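Local coordinates for protein putative phosphomethylpyrimidine kinase (Bacteroides thetaiotaomicron, PDB 3MBH) that probably phosphorylates pyridoxal at the expense of ATP, as a ribokinase-clan pyridoxal kinase, and is seen here with pyridoxal bound, at residues K9-H14 and S96-D101; D62-I67 and I92-D97. All blocks are in the same frame, centred on the assembly; numbering follows the deposited sequence. Where two conformers were deposited one is given.

Contacts 1 and 2 meet on helix 91-102, which packs on the central sheet at contact 1 and on its neighbour, helix 64-73, at contact 2. Their centres are about 9 Å apart, and they share Ser96 and Asp97. Along the chain strand 9-17 comes first, then helix 64-73, then helix 91-102, so both contacts end on the last of these three elements. They also touch directly, Val13 CG1 lying 3.8 Å from Val95 CG2. In the alpha/beta fold of the ribokinase clan, helices cover a largely parallel sheet; contact 1 fixes the helix to that sheet and contact 2 joins it to its neighbour in the helical layer. Both lie away from the pyridoxal pocket.

Contact 1 (K9-H14 and S96-D101)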
loop_
_atom_site.group_PDB
_atom_site.type_symbol
_atom_site.label_atom_id
_atom_site.label_comp_id
_atom_site.label_asym_id
_atom_site.label_seq_id
_atom_site.Cartn_x
_atom_site.Cartn_y
_atom_site.Cartn_z
ATOM N N LYS A 9 -4.368 3.698 -24.414
ATOM C CA LYS A 9 -4.831 5.063 -24.611
ATOM C C LYS A 9 -6.356 5.118 -24.820
ATOM O O LYS A 9 -6.953 4.324 -25.583
ATOM C CB LYS A 9 -4.161 5.721 -25.829
ATOM C CG LYS A 9 -2.641 5.709 -25.896
ATOM C CD LYS A 9 -2.172 6.571 -27.101
ATOM C CE LYS A 9 -1.171 5.892 -27.953
ATOM N NZ LYS A 9 0.210 5.779 -27.354
ATOM N N ILE A 10 -6.967 6.066 -24.148
ATOM C CA ILE A 10 -8.396 6.322 -24.255
ATOM C C ILE A 10 -8.653 7.698 -24.813
ATOM O O ILE A 10 -8.217 8.689 -24.215
ATOM C CB ILE A 10 -9.052 6.204 -22.873
ATOM C CG1 ILE A 10 -8.757 4.818 -22.286
ATOM C CG2 ILE A 10 -10.551 6.468 -22.981
ATOM C CD1 ILE A 10 -9.172 4.645 -20.819
ATOM N N ALA A 11 -9.355 7.798 -25.933
ATOM C CA ALA A 11 -9.754 9.104 -26.427
ATOM C C ALA A 11 -11.021 9.510 -25.614
ATOM O O ALA A 11 -12.020 8.787 -25.635
ATOM C CB ALA A 11 -10.038 9.060 -27.964
ATOM N N ALA A 12 -10.967 10.664 -24.942
ATOM C CA ALA A 12 -12.002 11.149 -24.069
ATOM C C ALA A 12 -12.708 12.346 -24.698
ATOM O O ALA A 12 -12.142 13.444 -24.794
ATOM C CB ALA A 12 -11.428 11.506 -22.675
ATOM N N VAL A 13 -13.920 12.107 -25.179
ATOM C CA VAL A 13 -14.747 13.101 -25.895
ATOM C C VAL A 13 -15.772 13.712 -24.887
ATOM O O VAL A 13 -16.894 13.254 -24.767
ATOM C CB VAL A 13 -15.439 12.487 -27.154
ATOM C CG1 VAL A 13 -16.060 13.623 -28.002
ATOM C CG2 VAL A 13 -14.422 11.589 -27.963
ATOM N N HIS A 14 -15.298 14.721 -24.158
ATOM C CA HIS A 14 -16.000 15.336 -23.087
ATOM C C HIS A 14 -15.590 16.796 -23.070
ATOM O O HIS A 14 -14.570 17.169 -23.654
ATOM C CB HIS A 14 -15.601 14.744 -21.724
ATOM C CG HIS A 14 -15.913 13.288 -21.559
ATOM N ND1 HIS A 14 -16.985 12.850 -20.819
ATOM C CD2 HIS A 14 -15.241 12.177 -21.942
ATOM C CE1 HIS A 14 -17.019 11.526 -20.826
ATOM N NE2 HIS A 14 -15.973 11.085 -21.504
ATOM N N SER A 96 -19.519 10.214 -34.350
ATOM C CA SER A 96 -19.810 8.931 -34.990
ATOM C C SER A 96 -18.742 8.556 -36.029
ATOM O O SER A 96 -18.283 7.406 -36.081
ATOM C CB SER A 96 -21.199 8.948 -35.618
ATOM O OG SER A 96 -22.163 9.356 -34.672
ATOM N N ASP A 97 -18.345 9.525 -36.844
ATOM C CA ASP A 97 -17.269 9.320 -37.841
ATOM C C ASP A 97 -15.919 9.038 -37.208
ATOM O O ASP A 97 -15.146 8.251 -37.745
ATOM C CB ASP A 97 -17.150 10.530 -38.774
ATOM C CG ASP A 97 -18.268 10.576 -39.800
ATOM O OD1 ASP A 97 -18.930 9.541 -39.980
ATOM O OD2 ASP A 97 -18.505 11.635 -40.421
ATOM N N PHE A 98 -15.645 9.677 -36.065
ATOM C CA PHE A 98 -14.435 9.471 -35.325
ATOM C C PHE A 98 -14.344 8.027 -34.853
ATOM O O PHE A 98 -13.332 7.371 -35.096
ATOM C CB PHE A 98 -14.366 10.434 -34.144
ATOM C CG PHE A 98 -13.217 10.194 -33.223
ATOM C CD1 PHE A 98 -11.927 10.244 -33.680
ATOM C CD2 PHE A 98 -13.436 9.884 -31.887
ATOM C CE1 PHE A 98 -10.851 10.024 -32.813
ATOM C CE2 PHE A 98 -12.371 9.661 -31.009
ATOM C CZ PHE A 98 -11.068 9.715 -31.476
ATOM N N ILE A 99 -15.433 7.530 -34.273
ATOM C CA ILE A 99 -15.532 6.153 -33.832
ATOM C C ILE A 99 -15.369 5.201 -35.027
ATOM O O ILE A 99 -14.617 4.222 -34.947
ATOM C CB ILE A 99 -16.870 5.880 -33.129
ATOM C CG1 ILE A 99 -16.906 6.646 -31.821
ATOM C CG2 ILE A 99 -17.052 4.357 -32.896
ATOM C CD1 ILE A 99 -18.297 6.820 -31.229
ATOM N N LYS A 100 -16.025 5.518 -36.143
ATOM C CA LYS A 100 -15.907 4.675 -37.328
ATOM C C LYS A 100 -14.449 4.564 -37.775
ATOM O O LYS A 100 -13.960 3.468 -38.073
ATOM C CB LYS A 100 -16.753 5.190 -38.470
ATOM C CG LYS A 100 -16.790 4.260 -39.727
ATOM C CD LYS A 100 -17.503 4.927 -40.899
ATOM C CE LYS A 100 -17.042 6.366 -41.119
ATOM N NZ LYS A 100 -17.335 6.854 -42.518
ATOM N N ASP A 101 -13.755 5.692 -37.810
ATOM C CA ASP A 101 -12.394 5.728 -38.320
ATOM C C ASP A 101 -11.331 5.240 -37.331
ATOM O O ASP A 101 -10.224 4.868 -37.744
ATOM C CB ASP A 101 -12.047 7.143 -38.742
ATOM C CG ASP A 101 -12.861 7.621 -39.958
ATOM O OD1 ASP A 101 -13.511 6.820 -40.644
ATOM O OD2 ASP A 101 -12.874 8.834 -40.196
#
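Ala11 on the strand and Phe98 on the helix face each other across backbones that come no closer than 9.8 Å, between Ala11 CA and Ile99 CA, a gap that side chains have to fill. Phe98 does most of this. Its CG lies anti to the backbone N (chi1 173°), which carries the ring off the helix toward the strand. Ala11 and Val13, two residues apart on an extended strand, both direct their CB atoms at the helix, while Ala12 between them turns to the other side of the sheet and packs on Leu24 of helix 24-33.

The methyl of Ala11 meets the ring at its edge and in its plane, with Ala11 CB 3.7 Å from Phe98 CZ. Here alanine suits its place, because the far end of the ring comes almost to the strand. Val13 approaches obliquely through one branch, Val13 CG2 standing 4.1 Å from Phe98 CE2, and the two side chains slide past each other in opposite directions. A chi1 of -169° turns CG1 opposite the backbone N of Val13 and sets CG2 beside that N, against the ring.

Around this pair the ring also packs on Ile81 of strand 80-83, on Phe78 and on Phe102, whose plane is turned about 45° from it. Backbone hydrogen bonds join Ala11 to Ala80 in the neighbouring parallel strand.

All three touching residues are buried and the contact between them is wholly apolar, which implies that shape and the exclusion of water, rather than directed bonds, hold helix 91-102 against the sheet here.

Contact 2 (D62-I67 and I92-D97); sequences DEMPKI and IQIVSD
Ile94 reaches from helix 91-102 to Met64 and Pro65 of helix 64-73, and its side chain can be followed outward. CB points toward the other helix, across a backbone separation of 7.2 Å between Pro65 CA and Ile94 CA. There the chain forks into CG1 and CG2, and neither branch atom comes within 4.2 Å of residues 62-67. CG1 continues nearly straight (chi2 166°) and delivers CD1, the atom that makes the contact. Ile94 CD1 sits 4.1 Å from Pro65 CG and, in the conformer of Met64 described, 4.0 Å from Met64 CE.

Both partners cross the isoleucine at about a right angle. Met64, a selenomethionine here, was modelled in two conformers, so its part is less certain; in this one it bends at chi3 (-38°) to bring its terminal methyl to CD1. A flexible, apolar chain suits this buried place. Pro65 offers CG from the solvent-exposed side of the helix, where its compact apolar ring can rest on the isoleucine while part of it faces water.

In the fold, helix 91-102 stands between two others: Ile94 faces helix 64-73, while Ile92, Gln93 and Ser96 pack on helix 127-136. Past helix 64-73 comes the second subunit, where Ile67 packs on Ser56 of that subunit and Glu63 on its Leu58.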
loop_
_atom_site.group_PDB
_atom_site.type_symbol
_atom_site.label_atom_id
_atom_site.label_comp_id
_atom_site.label_asym_id
_atom_site.label_seq_id
_atom_site.Cartn_x
_atom_site.Cartn_y
_atom_site.Cartn_z
ATOM N N ASP A 62 -16.231 23.143 -34.073
ATOM C CA ASP A 62 -15.409 23.351 -35.228
ATOM C C ASP A 62 -13.906 23.100 -35.057
ATOM O O ASP A 62 -13.199 22.986 -36.059
ATOM C CB ASP A 62 -15.683 24.705 -35.802
ATOM C CG ASP A 62 -17.144 24.835 -36.263
ATOM O OD1 ASP A 62 -17.659 23.891 -36.898
ATOM O OD2 ASP A 62 -17.770 25.875 -35.951
ATOM N N GLU A 63 -13.425 22.967 -33.826
ATOM C CA GLU A 63 -12.033 22.579 -33.623
ATOM C C GLU A 63 -11.838 21.061 -33.677
ATOM O O GLU A 63 -10.745 20.593 -33.996
ATOM C CB GLU A 63 -11.525 23.109 -32.307
ATOM C CG GLU A 63 -10.006 23.129 -32.175
ATOM C CD GLU A 63 -9.295 24.029 -33.208
ATOM O OE1 GLU A 63 -9.923 24.976 -33.734
ATOM O OE2 GLU A 63 -8.094 23.777 -33.486
HETATM N N MSE A 64 -12.879 20.298 -33.381
HETATM C CA MSE A 64 -12.765 18.846 -33.261
HETATM C C MSE A 64 -12.296 18.170 -34.568
HETATM O O MSE A 64 -11.390 17.340 -34.546
HETATM C CB MSE A 64 -14.088 18.233 -32.742
HETATM C CG MSE A 64 -14.404 18.588 -31.277
HETATM SE SE MSE A 64 -16.189 18.142 -30.643
HETATM C CE MSE A 64 -17.085 18.592 -32.250
ATOM N N PRO A 65 -12.882 18.539 -35.711
ATOM C CA PRO A 65 -12.343 17.939 -36.946
ATOM C C PRO A 65 -10.859 18.268 -37.166
ATOM O O PRO A 65 -10.113 17.468 -37.744
ATOM C CB PRO A 65 -13.223 18.545 -38.078
ATOM C CG PRO A 65 -14.510 18.976 -37.329
ATOM C CD PRO A 65 -13.988 19.467 -35.984
ATOM N N LYS A 66 -10.441 19.449 -36.727
ATOM C CA LYS A 66 -9.040 19.862 -36.905
ATOM C C LYS A 66 -8.125 19.002 -36.037
ATOM O O LYS A 66 -7.048 18.557 -36.507
ATOM C CB LYS A 66 -8.890 21.348 -36.561
ATOM C CG LYS A 66 -9.691 22.269 -37.512
ATOM C CD LYS A 66 -9.474 23.739 -37.108
ATOM C CE LYS A 66 -10.189 24.674 -38.010
ATOM N NZ LYS A 66 -10.181 25.991 -37.388
ATOM N N ILE A 67 -8.578 18.700 -34.818
ATOM C CA ILE A 67 -7.850 17.815 -33.924
ATOM C C ILE A 67 -7.814 16.378 -34.483
ATOM O O ILE A 67 -6.751 15.768 -34.590
ATOM C CB ILE A 67 -8.441 17.831 -32.499
ATOM C CG1 ILE A 67 -8.192 19.200 -31.832
ATOM C CG2 ILE A 67 -7.837 16.717 -31.669
ATOM C CD1 ILE A 67 -9.112 19.435 -30.551
ATOM N N ILE A 92 -22.603 15.057 -32.860
ATOM C CA ILE A 92 -22.926 13.635 -32.871
ATOM C C ILE A 92 -22.341 12.958 -34.113
ATOM O O ILE A 92 -21.670 11.944 -34.012
ATOM C CB ILE A 92 -24.394 13.329 -32.693
ATOM C CG1 ILE A 92 -24.741 13.407 -31.193
ATOM C CG2 ILE A 92 -24.690 11.882 -33.266
ATOM C CD1 ILE A 92 -24.849 14.902 -30.607
ATOM N N GLN A 93 -22.488 13.581 -35.259
ATOM C CA GLN A 93 -22.022 12.953 -36.498
ATOM C C GLN A 93 -20.503 12.988 -36.639
ATOM O O GLN A 93 -19.900 12.080 -37.175
ATOM C CB GLN A 93 -22.702 13.569 -37.711
ATOM C CG GLN A 93 -24.016 12.936 -38.068
ATOM C CD GLN A 93 -23.938 11.397 -38.361
ATOM O OE1 GLN A 93 -23.010 10.887 -39.020
ATOM N NE2 GLN A 93 -24.908 10.682 -37.841
ATOM N N ILE A 94 -19.903 14.052 -36.162
ATOM C CA ILE A 94 -18.426 14.151 -36.093
ATOM C C ILE A 94 -17.872 13.031 -35.229
ATOM O O ILE A 94 -16.892 12.342 -35.583
ATOM C CB ILE A 94 -17.942 15.524 -35.578
ATOM C CG1 ILE A 94 -18.366 16.604 -36.571
ATOM C CG2 ILE A 94 -16.403 15.498 -35.383
ATOM C CD1 ILE A 94 -18.277 18.064 -36.061
ATOM N N VAL A 95 -18.524 12.818 -34.106
ATOM C CA VAL A 95 -18.081 11.807 -33.168
ATOM C C VAL A 95 -18.365 10.411 -33.720
ATOM O O VAL A 95 -17.535 9.541 -33.582
ATOM C CB VAL A 95 -18.702 12.021 -31.792
ATOM C CG1 VAL A 95 -18.347 10.867 -30.865
ATOM C CG2 VAL A 95 -18.174 13.380 -31.200
ATOM N N SER A 96 -19.519 10.214 -34.350
ATOM C CA SER A 96 -19.810 8.931 -34.990
ATOM C C SER A 96 -18.742 8.556 -36.029
ATOM O O SER A 96 -18.283 7.406 -36.081
ATOM C CB SER A 96 -21.199 8.948 -35.618
ATOM O OG SER A 96 -22.163 9.356 -34.672
ATOM N N ASP A 97 -18.345 9.525 -36.844
ATOM C CA ASP A 97 -17.269 9.320 -37.841
ATOM C C ASP A 97 -15.919 9.038 -37.208
ATOM O O ASP A 97 -15.146 8.251 -37.745
ATOM C CB ASP A 97 -17.150 10.530 -38.774
ATOM C CG ASP A 97 -18.268 10.576 -39.800
ATOM O OD1 ASP A 97 -18.930 9.541 -39.980
ATOM O OD2 ASP A 97 -18.505 11.635 -40.421
#